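Side-chain contacts in paenibacillus xanthan lyase (Paenibacillus, PDB 6F2P), which cleaves the polysaccharide xanthan as a lyase, probably by the beta-elimination chemistry common to polysaccharide lyase family 8: residues S103-M108 with S151-A156; A133-V138 with S175-I180. All coordinates share one frame; numbering follows the deposited sequence.

Contact 1 of 2, residues S103-M108 with S151-A156; sequences SGLDWM and SNYMAA
Tyr153 lays the phenol end of its ring against Leu105, on the helix 95-111, and passes its hydroxyl on to Asp106, the next residue of that helix. The ring reaches across from the helix 147-160; the closest pair of CA atoms, Leu105 CA and Tyr153 CA, is still 8.0 Å apart, so the long aromatic side chain does most of the bridging. Leu105 meets it at about a right angle. Its CB sits 3.6 Å from Tyr153 CZ, oblique to the ring, while its methyl CD1 comes to 3.9 Å from Tyr153 CE2, so one leucine side chain lies along the C-OH end of the ring from a single side. With CG of Asp106 beside its own backbone N (chi1 -76°), the carboxylate swings round toward the ring although the residue leaves the helix at a flank. The hydroxyl of Tyr153 then donates to it, OH to Asp106 OD1 2.8 Å. Asp106 OD1 lies near the ring plane, at the edge, but the carboxylate is not coplanar with the ring: the planes are 43° apart, and the hydroxyl arrives 59° out of the carboxylate plane. The other oxygen, Asp106 OD2, takes a hydrogen bond from Gln149 NE2, which belongs to the same helix as Tyr153, so both carboxylate oxygens are tied to helix 147-160. Leu105 also packs on Leu134 and Ile137 of helix 123-141 and on Tyr74 and Leu77 of helix 68-85. The pair thus joins neighbouring helices of the N-terminal alpha-helical domain. Here a buried tyrosine keeps its carbon frame among apolar side chains and spends its hydroxyl on a partly exposed carboxylate; two donors on Asp106 would be expected to stabilise its negative charge.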
# COMPACT_ATOMS: atom_id res chain seq x y z
N SER A 103 30.15 19.47 41.99
CA SER A 103 29.80 20.84 42.31
C SER A 103 28.83 21.37 41.26
O SER A 103 27.86 22.07 41.58
CB SER A 103 31.05 21.71 42.36
OG SER A 103 30.70 23.09 42.38
N GLY A 104 29.10 21.03 40.00
CA GLY A 104 28.18 21.35 38.91
C GLY A 104 26.79 20.82 39.19
O GLY A 104 25.80 21.54 39.05
N LEU A 105 26.70 19.55 39.59
CA LEU A 105 25.39 18.94 39.86
C LEU A 105 24.67 19.64 41.01
O LEU A 105 23.47 19.91 40.94
CB LEU A 105 25.54 17.44 40.16
CG LEU A 105 26.05 16.54 39.03
CD1 LEU A 105 26.34 15.15 39.58
CD2 LEU A 105 25.04 16.48 37.88
N ASP A 106 25.42 19.95 42.06
CA ASP A 106 24.82 20.58 43.22
C ASP A 106 24.43 22.01 42.93
O ASP A 106 23.45 22.52 43.47
CB ASP A 106 25.76 20.48 44.40
CG ASP A 106 25.76 19.08 45.00
OD1 ASP A 106 24.67 18.47 45.03
OD2 ASP A 106 26.84 18.60 45.42
N TRP A 107 25.19 22.65 42.05
CA TRP A 107 24.84 23.99 41.63
C TRP A 107 23.52 23.96 40.86
O TRP A 107 22.62 24.77 41.13
CB TRP A 107 25.94 24.63 40.77
CG TRP A 107 25.68 26.08 40.54
CD1 TRP A 107 26.08 27.12 41.32
CD2 TRP A 107 24.90 26.65 39.48
NE1 TRP A 107 25.61 28.30 40.81
CE2 TRP A 107 24.89 28.04 39.67
CE3 TRP A 107 24.22 26.12 38.38
CZ2 TRP A 107 24.22 28.91 38.81
CZ3 TRP A 107 23.56 26.99 37.52
CH2 TRP A 107 23.57 28.37 37.74
N MET A 108 23.40 23.03 39.92
CA MET A 108 22.17 22.89 39.15
C MET A 108 21.02 22.65 40.11
O MET A 108 19.94 23.20 39.94
CB MET A 108 22.26 21.75 38.13
CG MET A 108 23.15 22.03 36.93
SD MET A 108 22.65 23.45 35.94
CE MET A 108 21.21 22.83 35.09
N SER A 151 19.26 11.52 46.22
CA SER A 151 17.88 11.87 46.53
C SER A 151 17.45 13.17 45.86
O SER A 151 16.38 13.24 45.25
CB SER A 151 17.71 11.99 48.04
OG SER A 151 16.75 12.99 48.33
N ASN A 152 18.27 14.21 46.00
CA ASN A 152 17.97 15.52 45.41
C ASN A 152 17.83 15.45 43.90
O ASN A 152 16.83 15.94 43.34
CB ASN A 152 19.05 16.55 45.76
CG ASN A 152 18.97 17.02 47.21
OD1 ASN A 152 17.89 17.10 47.80
ND2 ASN A 152 20.12 17.35 47.78
N TYR A 153 18.82 14.86 43.23
CA TYR A 153 18.81 14.78 41.78
C TYR A 153 17.58 14.00 41.30
O TYR A 153 16.94 14.38 40.31
CB TYR A 153 20.09 14.14 41.24
CG TYR A 153 21.38 14.70 41.81
CD1 TYR A 153 21.45 15.99 42.32
CD2 TYR A 153 22.54 13.93 41.81
CE1 TYR A 153 22.64 16.50 42.84
CE2 TYR A 153 23.73 14.44 42.32
CZ TYR A 153 23.77 15.72 42.83
OH TYR A 153 24.95 16.22 43.34
N MET A 154 17.25 12.91 41.99
CA MET A 154 16.09 12.09 41.60
C MET A 154 14.78 12.82 41.88
O MET A 154 13.84 12.74 41.09
CB MET A 154 16.10 10.73 42.29
CG MET A 154 17.20 9.79 41.81
SD MET A 154 17.18 9.44 40.04
CE MET A 154 18.56 10.42 39.46
N ALA A 155 14.74 13.56 42.98
CA ALA A 155 13.54 14.32 43.34
C ALA A 155 13.21 15.33 42.25
O ALA A 155 12.04 15.63 41.99
CB ALA A 155 13.73 15.02 44.67
N ALA A 156 14.25 15.85 41.61
CA ALA A 156 14.05 16.79 40.52
C ALA A 156 13.43 16.10 39.32
O ALA A 156 12.49 16.61 38.71
CB ALA A 156 15.36 17.43 40.15

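Contact 2 of 2, residues A133-V138 with S175-I180; sequences ALNDIV and SQVIAI
Asn135 CG stands beside its own backbone N (chi1 -87°), and a second torsion of -24° turns the amide so that ND2 faces the helix 168-184. There ND2 donates to the backbone carbonyl of Val177, ND2 to Val177 O 3.2 Å. The bond is bent, with an angle of 142° at the hydrogen, yet the donor lies in the carbonyl plane on a lone pair of the oxygen; Val177 O lies somewhat out of the amide plane of Asn135. Ile180, about one helical turn further on, lies obliquely across the same side chain. Its CB is 3.7 Å from Asn135 ND2, and its methyl CG2 packs 3.8 Å from Asn135 CB, so aliphatic carbon touches both the stem and the amide. The nearest CA atoms, Asn135 CA and Ile180 CA, are 6.5 Å apart, close enough for the short asparagine side chain to reach the facing main chain. Val177 O also accepts a hydrogen bond from Ser181 OG, and Ile157 of helix 147-160 packs on Asn135 and helps enclose it. The contact joins two helices of the N-terminal alpha-helical domain, with the side chain of Val177 about 8 Å from a bound calcium ion. Chemically, a buried amide N-H is paired with a main-chain carbonyl, so helix 123-141 is tied to the backbone of its neighbour without any charged group.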
# COMPACT_ATOMS: atom_id res chain seq x y z
N ALA A 133 19.92 13.07 30.68
CA ALA A 133 21.35 13.29 30.83
C ALA A 133 21.73 13.23 32.31
O ALA A 133 22.80 12.73 32.67
CB ALA A 133 21.75 14.62 30.20
N LEU A 134 20.86 13.75 33.17
CA LEU A 134 21.07 13.67 34.61
C LEU A 134 21.07 12.21 35.08
O LEU A 134 21.91 11.83 35.89
CB LEU A 134 20.02 14.50 35.35
CG LEU A 134 20.14 14.59 36.88
CD1 LEU A 134 21.56 14.86 37.30
CD2 LEU A 134 19.20 15.65 37.43
N ASN A 135 20.14 11.40 34.56
CA ASN A 135 20.12 9.97 34.85
C ASN A 135 21.45 9.32 34.53
O ASN A 135 21.98 8.51 35.29
CB ASN A 135 19.03 9.26 34.05
CG ASN A 135 17.70 9.27 34.75
OD1 ASN A 135 17.64 9.39 35.97
ND2 ASN A 135 16.62 9.13 33.97
N ASP A 136 22.00 9.68 33.37
CA ASP A 136 23.23 9.06 32.92
C ASP A 136 24.42 9.47 33.79
O ASP A 136 25.23 8.62 34.17
CB ASP A 136 23.48 9.39 31.45
CG ASP A 136 22.46 8.74 30.53
OD1 ASP A 136 21.59 7.99 31.04
OD2 ASP A 136 22.53 8.95 29.31
N ILE A 137 24.51 10.75 34.12
CA ILE A 137 25.54 11.24 35.01
C ILE A 137 25.49 10.48 36.33
O ILE A 137 26.49 9.89 36.74
CB ILE A 137 25.37 12.74 35.31
CG1 ILE A 137 25.58 13.55 34.03
CG2 ILE A 137 26.34 13.19 36.41
CD1 ILE A 137 25.08 14.96 34.14
N VAL A 138 24.32 10.48 36.96
CA VAL A 138 24.14 9.79 38.22
C VAL A 138 24.49 8.31 38.12
O VAL A 138 25.03 7.73 39.06
CB VAL A 138 22.70 9.96 38.75
CG1 VAL A 138 22.48 9.11 39.99
CG2 VAL A 138 22.43 11.43 39.05
N SER A 175 9.19 6.93 29.34
CA SER A 175 9.37 5.60 29.91
C SER A 175 10.81 5.34 30.27
O SER A 175 11.07 4.83 31.36
CB SER A 175 8.86 4.51 28.94
OG SER A 175 7.52 4.77 28.56
N GLN A 176 11.75 5.66 29.38
CA GLN A 176 13.17 5.54 29.70
C GLN A 176 13.55 6.35 30.94
O GLN A 176 14.21 5.85 31.84
CB GLN A 176 14.06 5.96 28.53
CG GLN A 176 14.06 4.99 27.35
CD GLN A 176 14.83 5.51 26.15
OE1 GLN A 176 15.73 4.85 25.63
NE2 GLN A 176 14.47 6.71 25.68
N VAL A 177 13.13 7.61 30.98
CA VAL A 177 13.47 8.52 32.05
C VAL A 177 12.93 7.98 33.35
O VAL A 177 13.64 7.93 34.37
CB VAL A 177 12.90 9.92 31.80
CG1 VAL A 177 12.84 10.70 33.08
CG2 VAL A 177 13.77 10.66 30.78
N ILE A 178 11.68 7.55 33.31
CA ILE A 178 11.02 7.02 34.49
C ILE A 178 11.67 5.72 34.96
O ILE A 178 11.92 5.53 36.14
CB ILE A 178 9.52 6.87 34.25
CG1 ILE A 178 8.87 8.24 34.34
CG2 ILE A 178 8.91 5.92 35.25
CD1 ILE A 178 7.44 8.27 33.91
N ALA A 179 11.96 4.83 34.02
CA ALA A 179 12.60 3.57 34.35
C ALA A 179 13.98 3.78 34.95
O ALA A 179 14.34 3.15 35.94
CB ALA A 179 12.69 2.70 33.12
N ILE A 180 14.78 4.65 34.35
CA ILE A 180 16.15 4.77 34.83
C ILE A 180 16.20 5.49 36.18
O ILE A 180 16.95 5.09 37.06
CB ILE A 180 17.08 5.44 33.81
CG1 ILE A 180 17.05 4.68 32.48
CG2 ILE A 180 18.52 5.50 34.35
CD1 ILE A 180 17.07 3.19 32.63

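How the contacts relate
Both contacts lie in the N-terminal alpha-helical domain, with centres 13 Å apart, and they join four different helices. Helix 123-141 packs against both helices of contact 1: Leu105 CD1 of helix 95-111 meets Ile137 CG2 at 3.7 Å, and Tyr153 CD2 of helix 147-160 lies 3.7 Å from Val138 CG2. Met154, next to Tyr153, reaches Asn135 as well. Contact 2 is the more enclosed, all its touching residues being buried, and uses a neutral amide and a main-chain carbonyl. Contact 1, whose centre lies farther from the centre of the chain, is also largely buried, but its carboxylate belongs to a partly exposed residue.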